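Local coordinates for 3-keto-5-aminohexanoate cleavage enzyme (Burkholderia xenovorans LB400, PDB 3E49), which probably catalyses the zinc-dependent cleavage of 3-keto-5-aminohexanoate or a related beta-keto acid within a TIM-barrel fold, at residues K7-C12 / E290-A295; N165-E170 / G302-Q307. One frame throughout, in Å; residues are numbered along the deposited sequence.

Contact 1: K7-C12 / E290-A295; sequences KVIITC and EVASPA
Lys7 NZ is held between two carboxylates and a water. Its main salt bridge is to Glu296, in the helix that follows; the pair with Glu290 OE1 is long at 3.8 Å and secondary. Water 1 accepts from Lys7 NZ at 2.6 Å and donates to the carbonyl O of Val291, so the ammonium also reaches the opposite backbone through a solvent link. The lysine chain bends at its second torsion (chi2 -97°), and its methylenes run obliquely across the Glu290 side chain, Lys7 CD packing on Glu290 CB and Lys7 CE on Glu290 OE1. The cluster lies at the edge of the contact, where Glu290 is exposed.

Next to this cluster the backbones join in a single bridge between Val8 and Val291. Val8 N donates to Glu290 O at 2.9 Å (N-H...O 171°), and Ala292 N donates to Val8 O at 2.8 Å (176°). Because Val8 uses both its N and its O on the residues flanking Val291, the pattern is that of a parallel bridge. Two residues past Val8 and one past Val291, water 2 takes over: it accepts from Ile10 N at 2.9 Å and lies at hydrogen-bonding distance from Ala292 O, to which it can donate.

Apolar groups close the rest. Ala292 CB meets Lys7 CB at 3.9 Å and also touches Ile9 CG1. Ile10 reaches across with its terminal CD1, 3.9 Å from Val291 CG1 and nearly as near to CG2. Arg281 of helix 273-286 packs on both of them, while Ile284 of the same helix lies on Val8. Ser293 ends the extended run as the N-cap of helix 294-301. The bridge thus ties the chain leading into strand 10-13, a parallel strand of the TIM barrel, to the connection between the last two helices.

Contact 2: N165-E170 / G302-Q307; sequences NGTRFE and GLKGPQ
Gly166 and Lys304 make the nearest backbone approach, with CA atoms 6.5 Å apart, and no beta bridge forms between the segments. Water 3 links the two backbones, donating to Gly166 O at 2.8 Å and accepting from Lys304 N at 3.0 Å. Lys304 supplies the direct bond: its NZ donates to Asn165 O at 2.7 Å, approaching the oxygen almost head-on (C=O...N 160°). A chi1 of 68° tucks CG over the backbone, between N and C, and from there the extended chain passes over Gly166, bringing CD to 3.5 Å from Gly166 O. Lys304 NZ also bonds to Met106 O, so two backbone carbonyls grip the ammonium.

At the other end, Arg168 CD lies a tight 3.0 Å from Gly302 O. The bend at chi3 (61°) turns NE off the line of the extended chain, leaving Arg168 NE 3.5 Å from Gly302 O at an angle too poor for a hydrogen bond. NE donates to Leu301 O and NH2 to Thr192 O. Between these two ends, Leu303 CD2 rests 4.0 Å from Arg168 CB.

Gly302, in a Schellman motif, ends helix 294-301, and the tail beyond it lies against the N-terminal end of strand 168-173, a parallel strand of the TIM barrel. Leu303 touches Leu109 of the adjoining parallel strand 109-113, while helix 152-163 covers Thr167 and Phe169.

Overall arrangement
Helix 294-301 connects the two contacts: contact 1 contains its N-cap and first residues, and contact 2 begins where its Schellman motif ends it. Their centres are 16 Å apart and their nearest atoms about 4 Å, without touching. Both reach the barrel sheet, contact 1 at strand 10-13 and contact 2 at strand 168-173. Neither forms the zinc site of His50, His52 and Glu259: the side chain of Ile10 is about 10 Å from that of His50, and that of Thr167 about 14 Å from the zinc. Further along these strands, however, Thr11 touches His50, and Glu170 OE1 bonds to His50 ND1, the latter consistent with second-shell positioning of that ligand.

Contact 1: K7-C12 / E290-A295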
ATOM      1  N   LYS A   7      -7.176 -24.213   7.165  1.00 39.92           N
ATOM      2  CA  LYS A   7      -8.485 -24.175   7.817  1.00 38.21           C
ATOM      3  C   LYS A   7      -8.753 -22.806   8.416  1.00 33.16           C
ATOM      4  O   LYS A   7      -7.851 -22.150   8.949  1.00 32.64           O
ATOM      5  CB  LYS A   7      -8.543 -25.210   8.922  1.00 37.83           C
ATOM      6  CG  LYS A   7      -8.189 -26.595   8.499  1.00 41.32           C
ATOM      7  CD  LYS A   7      -9.382 -27.455   8.189  1.00 46.00           C
ATOM      8  CE  LYS A   7      -8.903 -28.899   8.024  1.00 47.70           C
ATOM      9  NZ  LYS A   7      -9.903 -29.903   8.464  1.00 49.83           N
ATOM     10  N   VAL A   8     -10.006 -22.381   8.341  1.00 29.55           N
ATOM     11  CA  VAL A   8     -10.410 -21.092   8.877  1.00 26.44           C
ATOM     12  C   VAL A   8     -10.999 -21.166  10.271  1.00 25.09           C
ATOM     13  O   VAL A   8     -12.023 -21.827  10.490  1.00 24.34           O
ATOM     14  CB  VAL A   8     -11.454 -20.440   7.949  1.00 25.36           C
ATOM     15  CG1 VAL A   8     -11.764 -19.035   8.368  1.00 22.87           C
ATOM     16  CG2 VAL A   8     -10.917 -20.468   6.511  1.00 25.66           C
ATOM     17  N   ILE A   9     -10.375 -20.453  11.196  1.00 23.99           N
ATOM     18  CA  ILE A   9     -10.892 -20.339  12.530  1.00 23.26           C
ATOM     19  C   ILE A   9     -11.965 -19.282  12.551  1.00 24.37           C
ATOM     20  O   ILE A   9     -11.670 -18.111  12.288  1.00 23.88           O
ATOM     21  CB  ILE A   9      -9.836 -19.894  13.544  1.00 23.55           C
ATOM     22  CG1 ILE A   9      -8.660 -20.882  13.588  1.00 24.17           C
ATOM     23  CG2 ILE A   9     -10.485 -19.702  14.938  1.00 23.27           C
ATOM     24  CD1 ILE A   9      -7.427 -20.309  14.239  1.00 23.01           C
ATOM     25  N   ILE A  10     -13.179 -19.672  12.930  1.00 23.53           N
ATOM     26  CA  ILE A  10     -14.267 -18.703  13.110  1.00 22.62           C
ATOM     27  C   ILE A  10     -14.398 -18.411  14.608  1.00 23.24           C
ATOM     28  O   ILE A  10     -14.613 -19.333  15.414  1.00 23.01           O
ATOM     29  CB  ILE A  10     -15.601 -19.246  12.624  1.00 22.94           C
ATOM     30  CG1 ILE A  10     -15.521 -19.610  11.121  1.00 21.98           C
ATOM     31  CG2 ILE A  10     -16.731 -18.307  12.999  1.00 20.98           C
ATOM     32  CD1 ILE A  10     -16.769 -20.238  10.555  1.00 21.12           C
ATOM     33  N   THR A  11     -14.218 -17.148  14.967  1.00 21.82           N
ATOM     34  CA  THR A  11     -14.475 -16.685  16.318  1.00 22.50           C
ATOM     35  C   THR A  11     -15.862 -16.038  16.329  1.00 24.44           C
ATOM     36  O   THR A  11     -16.204 -15.227  15.419  1.00 22.13           O
ATOM     37  CB  THR A  11     -13.449 -15.692  16.820  1.00 22.32           C
ATOM     38  OG1 THR A  11     -12.175 -16.347  16.946  1.00 25.36           O
ATOM     39  CG2 THR A  11     -13.897 -15.107  18.177  1.00 19.11           C
ATOM     40  N   CYS A  12     -16.668 -16.388  17.345  1.00 24.71           N
ATOM     41  CA  CYS A  12     -17.952 -15.750  17.519  1.00 25.15           C
ATOM     42  C   CYS A  12     -17.999 -15.008  18.877  1.00 26.21           C
ATOM     43  O   CYS A  12     -17.881 -15.609  19.908  1.00 26.53           O
ATOM     44  CB  CYS A  12     -19.084 -16.754  17.405  1.00 27.65           C
ATOM     45  SG  CYS A  12     -20.663 -15.889  17.292  1.00 27.34           S
ATOM     46  N   GLU A 290     -12.151 -24.855   4.347  1.00 27.99           N
ATOM     47  CA  GLU A 290     -12.792 -25.608   5.377  1.00 31.77           C
ATOM     48  C   GLU A 290     -12.705 -24.853   6.676  1.00 29.36           C
ATOM     49  O   GLU A 290     -11.746 -24.133   6.910  1.00 27.84           O
ATOM     50  CB  GLU A 290     -12.071 -26.948   5.545  1.00 31.90           C
ATOM     51  CG  GLU A 290     -12.263 -27.857   4.347  1.00 41.65           C
ATOM     52  CD  GLU A 290     -11.489 -29.161   4.442  1.00 39.37           C
ATOM     53  OE1 GLU A 290     -10.264 -29.134   4.722  1.00 57.50           O
ATOM     54  OE2 GLU A 290     -12.118 -30.207   4.196  1.00 59.53           O
ATOM     55  N   VAL A 291     -13.698 -25.047   7.526  1.00 29.90           N
ATOM     56  CA  VAL A 291     -13.731 -24.444   8.853  1.00 29.95           C
ATOM     57  C   VAL A 291     -12.921 -25.277   9.844  1.00 29.95           C
ATOM     58  O   VAL A 291     -13.069 -26.501   9.864  1.00 30.10           O
ATOM     59  CB  VAL A 291     -15.182 -24.385   9.350  1.00 32.54           C
ATOM     60  CG1 VAL A 291     -15.252 -23.867  10.745  1.00 34.46           C
ATOM     61  CG2 VAL A 291     -16.014 -23.512   8.425  1.00 30.09           C
ATOM     62  N   ALA A 292     -12.119 -24.617  10.687  1.00 27.67           N
ATOM     63  CA  ALA A 292     -11.352 -25.300  11.731  1.00 28.34           C
ATOM     64  C   ALA A 292     -12.276 -25.756  12.850  1.00 26.96           C
ATOM     65  O   ALA A 292     -13.159 -25.011  13.307  1.00 25.73           O
ATOM     66  CB  ALA A 292     -10.256 -24.383  12.337  1.00 27.88           C
ATOM     67  N   SER A 293     -12.034 -26.986  13.311  1.00 28.54           N
ATOM     68  CA  SER A 293     -12.716 -27.490  14.471  1.00 28.75           C
ATOM     69  C   SER A 293     -12.034 -26.870  15.692  1.00 28.54           C
ATOM     70  O   SER A 293     -10.952 -26.297  15.594  1.00 29.36           O
ATOM     71  CB  SER A 293     -12.525 -28.997  14.542  1.00 28.60           C
ATOM     72  OG  SER A 293     -11.143 -29.304  14.763  1.00 28.59           O
ATOM     73  N   PRO A 294     -12.663 -26.967  16.862  1.00 30.84           N
ATOM     74  CA  PRO A 294     -11.963 -26.520  18.074  1.00 29.90           C
ATOM     75  C   PRO A 294     -10.582 -27.205  18.285  1.00 29.48           C
ATOM     76  O   PRO A 294      -9.619 -26.539  18.647  1.00 27.90           O
ATOM     77  CB  PRO A 294     -12.948 -26.885  19.199  1.00 29.02           C
ATOM     78  CG  PRO A 294     -14.285 -26.829  18.514  1.00 30.08           C
ATOM     79  CD  PRO A 294     -14.047 -27.391  17.142  1.00 30.21           C
ATOM     80  N   ALA A 295     -10.496 -28.518  18.080  1.00 30.98           N
ATOM     81  CA  ALA A 295      -9.209 -29.220  18.232  1.00 30.68           C
ATOM     82  C   ALA A 295      -8.154 -28.575  17.324  1.00 30.51           C
ATOM     83  O   ALA A 295      -7.015 -28.343  17.734  1.00 28.79           O
ATOM     84  CB  ALA A 295      -9.363 -30.669  17.891  1.00 32.48           C
TER
HETATM   85  O   HOH W   1     -11.935 -28.908   9.753  1.00 44.66           O
HETATM   86  O   HOH W   2     -13.923 -22.496  13.328  1.00 25.30           O

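Contact 2: N165-E170 / G302-Q307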
ATOM      1  N   ASN A 165      -1.066 -18.359  34.110  1.00 33.22           N
ATOM      2  CA  ASN A 165      -2.064 -19.393  34.302  1.00 33.00           C
ATOM      3  C   ASN A 165      -2.244 -20.222  33.042  1.00 32.02           C
ATOM      4  O   ASN A 165      -3.228 -20.928  32.944  1.00 33.99           O
ATOM      5  CB  ASN A 165      -3.428 -18.787  34.656  1.00 33.82           C
ATOM      6  CG  ASN A 165      -3.430 -18.011  35.958  1.00 37.23           C
ATOM      7  OD1 ASN A 165      -2.787 -18.404  36.920  1.00 34.83           O
ATOM      8  ND2 ASN A 165      -4.173 -16.891  35.991  1.00 34.80           N
ATOM      9  N   GLY A 166      -1.319 -20.131  32.075  1.00 32.48           N
ATOM     10  CA  GLY A 166      -1.444 -20.849  30.793  1.00 31.86           C
ATOM     11  C   GLY A 166      -2.432 -20.227  29.791  1.00 32.35           C
ATOM     12  O   GLY A 166      -2.660 -20.766  28.701  1.00 32.88           O
ATOM     13  N   THR A 167      -3.017 -19.089  30.164  1.00 31.55           N
ATOM     14  CA  THR A 167      -3.978 -18.395  29.315  1.00 30.79           C
ATOM     15  C   THR A 167      -3.225 -17.697  28.205  1.00 29.06           C
ATOM     16  O   THR A 167      -2.194 -17.086  28.458  1.00 29.09           O
ATOM     17  CB  THR A 167      -4.768 -17.355  30.119  1.00 31.27           C
ATOM     18  OG1 THR A 167      -5.575 -18.020  31.107  1.00 30.66           O
ATOM     19  CG2 THR A 167      -5.658 -16.486  29.173  1.00 29.86           C
ATOM     20  N   ARG A 168      -3.713 -17.845  26.971  1.00 28.70           N
ATOM     21  CA  ARG A 168      -3.108 -17.196  25.822  1.00 27.31           C
ATOM     22  C   ARG A 168      -4.070 -16.132  25.352  1.00 26.09           C
ATOM     23  O   ARG A 168      -5.220 -16.096  25.763  1.00 25.66           O
ATOM     24  CB  ARG A 168      -2.700 -18.186  24.751  1.00 29.17           C
ATOM     25  CG  ARG A 168      -1.541 -19.079  25.272  1.00 30.29           C
ATOM     26  CD  ARG A 168      -1.080 -20.146  24.316  1.00 31.68           C
ATOM     27  NE  ARG A 168      -0.592 -19.538  23.106  1.00 33.79           N
ATOM     28  CZ  ARG A 168       0.597 -18.975  22.955  1.00 34.37           C
ATOM     29  NH1 ARG A 168       1.490 -18.947  23.930  1.00 33.34           N
ATOM     30  NH2 ARG A 168       0.889 -18.428  21.789  1.00 34.04           N
ATOM     31  N   PHE A 169      -3.597 -15.245  24.516  1.00 25.82           N
ATOM     32  CA  PHE A 169      -4.413 -14.069  24.212  1.00 26.22           C
ATOM     33  C   PHE A 169      -4.861 -13.864  22.804  1.00 27.64           C
ATOM     34  O   PHE A 169      -4.162 -14.210  21.859  1.00 26.19           O
ATOM     35  CB  PHE A 169      -3.646 -12.830  24.632  1.00 28.38           C
ATOM     36  CG  PHE A 169      -3.229 -12.847  26.076  1.00 32.47           C
ATOM     37  CD1 PHE A 169      -4.116 -12.484  27.071  1.00 34.88           C
ATOM     38  CD2 PHE A 169      -1.948 -13.266  26.436  1.00 34.87           C
ATOM     39  CE1 PHE A 169      -3.726 -12.519  28.408  1.00 37.72           C
ATOM     40  CE2 PHE A 169      -1.562 -13.308  27.775  1.00 38.74           C
ATOM     41  CZ  PHE A 169      -2.443 -12.932  28.753  1.00 35.38           C
ATOM     42  N   GLU A 170      -6.055 -13.285  22.711  1.00 27.00           N
ATOM     43  CA  GLU A 170      -6.598 -12.766  21.474  1.00 29.45           C
ATOM     44  C   GLU A 170      -6.201 -11.293  21.594  1.00 28.33           C
ATOM     45  O   GLU A 170      -6.817 -10.551  22.364  1.00 28.56           O
ATOM     46  CB  GLU A 170      -8.135 -12.935  21.399  1.00 29.37           C
ATOM     47  CG  GLU A 170      -8.798 -12.302  20.164  1.00 27.89           C
ATOM     48  CD  GLU A 170     -10.308 -12.170  20.263  1.00 32.79           C
ATOM     49  OE1 GLU A 170     -10.859 -12.263  21.373  1.00 32.13           O
ATOM     50  OE2 GLU A 170     -10.966 -11.914  19.221  1.00 38.20           O
ATOM     51  N   GLY A 302      -1.817 -22.853  19.836  1.00 30.05           N
ATOM     52  CA  GLY A 302      -0.971 -23.352  20.937  1.00 30.10           C
ATOM     53  C   GLY A 302      -1.699 -23.326  22.275  1.00 29.93           C
ATOM     54  O   GLY A 302      -1.113 -22.964  23.283  1.00 29.93           O
ATOM     55  N   LEU A 303      -2.974 -23.715  22.283  1.00 30.23           N
ATOM     56  CA  LEU A 303      -3.809 -23.603  23.481  1.00 30.20           C
ATOM     57  C   LEU A 303      -3.627 -24.789  24.471  1.00 31.34           C
ATOM     58  O   LEU A 303      -3.247 -25.884  24.070  1.00 31.23           O
ATOM     59  CB  LEU A 303      -5.266 -23.428  23.073  1.00 29.54           C
ATOM     60  CG  LEU A 303      -5.596 -22.130  22.290  1.00 29.07           C
ATOM     61  CD1 LEU A 303      -7.095 -22.059  22.126  1.00 28.11           C
ATOM     62  CD2 LEU A 303      -5.061 -20.900  22.995  1.00 26.92           C
ATOM     63  N   LYS A 304      -3.911 -24.537  25.754  1.00 31.65           N
ATOM     64  CA  LYS A 304      -3.651 -25.529  26.824  1.00 32.59           C
ATOM     65  C   LYS A 304      -4.620 -26.719  26.959  1.00 34.99           C
ATOM     66  O   LYS A 304      -4.279 -27.733  27.584  1.00 36.81           O
ATOM     67  CB  LYS A 304      -3.488 -24.814  28.155  1.00 31.30           C
ATOM     68  CG  LYS A 304      -4.734 -24.149  28.707  1.00 32.73           C
ATOM     69  CD  LYS A 304      -4.426 -23.468  30.036  1.00 31.01           C
ATOM     70  CE  LYS A 304      -5.584 -22.623  30.491  1.00 31.15           C
ATOM     71  NZ  LYS A 304      -5.433 -22.079  31.898  1.00 30.86           N
ATOM     72  N   GLY A 305      -5.806 -26.637  26.366  1.00 35.08           N
ATOM     73  CA  GLY A 305      -6.754 -27.745  26.434  1.00 35.86           C
ATOM     74  C   GLY A 305      -7.978 -27.405  27.263  1.00 35.88           C
ATOM     75  O   GLY A 305      -7.870 -26.717  28.290  1.00 36.46           O
ATOM     76  N   PRO A 306      -9.140 -27.926  26.837  1.00 38.21           N
ATOM     77  CA  PRO A 306     -10.456 -27.615  27.395  1.00 39.97           C
ATOM     78  C   PRO A 306     -10.649 -28.003  28.835  1.00 42.79           C
ATOM     79  O   PRO A 306     -11.571 -27.508  29.483  1.00 44.11           O
ATOM     80  CB  PRO A 306     -11.415 -28.425  26.514  1.00 40.69           C
ATOM     81  CG  PRO A 306     -10.595 -29.487  25.906  1.00 41.23           C
ATOM     82  CD  PRO A 306      -9.221 -28.930  25.762  1.00 37.86           C
ATOM     83  N   GLN A 307      -9.822 -28.919  29.320  1.00 43.79           N
ATOM     84  CA  GLN A 307      -9.943 -29.379  30.677  1.00 44.83           C
ATOM     85  C   GLN A 307      -8.991 -28.638  31.580  1.00 43.27           C
ATOM     86  O   GLN A 307      -9.183 -28.631  32.782  1.00 44.10           O
ATOM     87  CB  GLN A 307      -9.745 -30.900  30.748  1.00 46.23           C
ATOM     88  CG  GLN A 307     -10.720 -31.694  29.842  1.00 51.29           C
ATOM     89  CD  GLN A 307     -12.213 -31.393  30.109  1.00 55.47           C
ATOM     90  OE1 GLN A 307     -12.622 -31.087  31.243  1.00 58.02           O
ATOM     91  NE2 GLN A 307     -13.030 -31.495  29.057  1.00 57.18           N
TER
HETATM   92  O   HOH W   3      -4.020 -21.593  26.387  1.00 26.14           O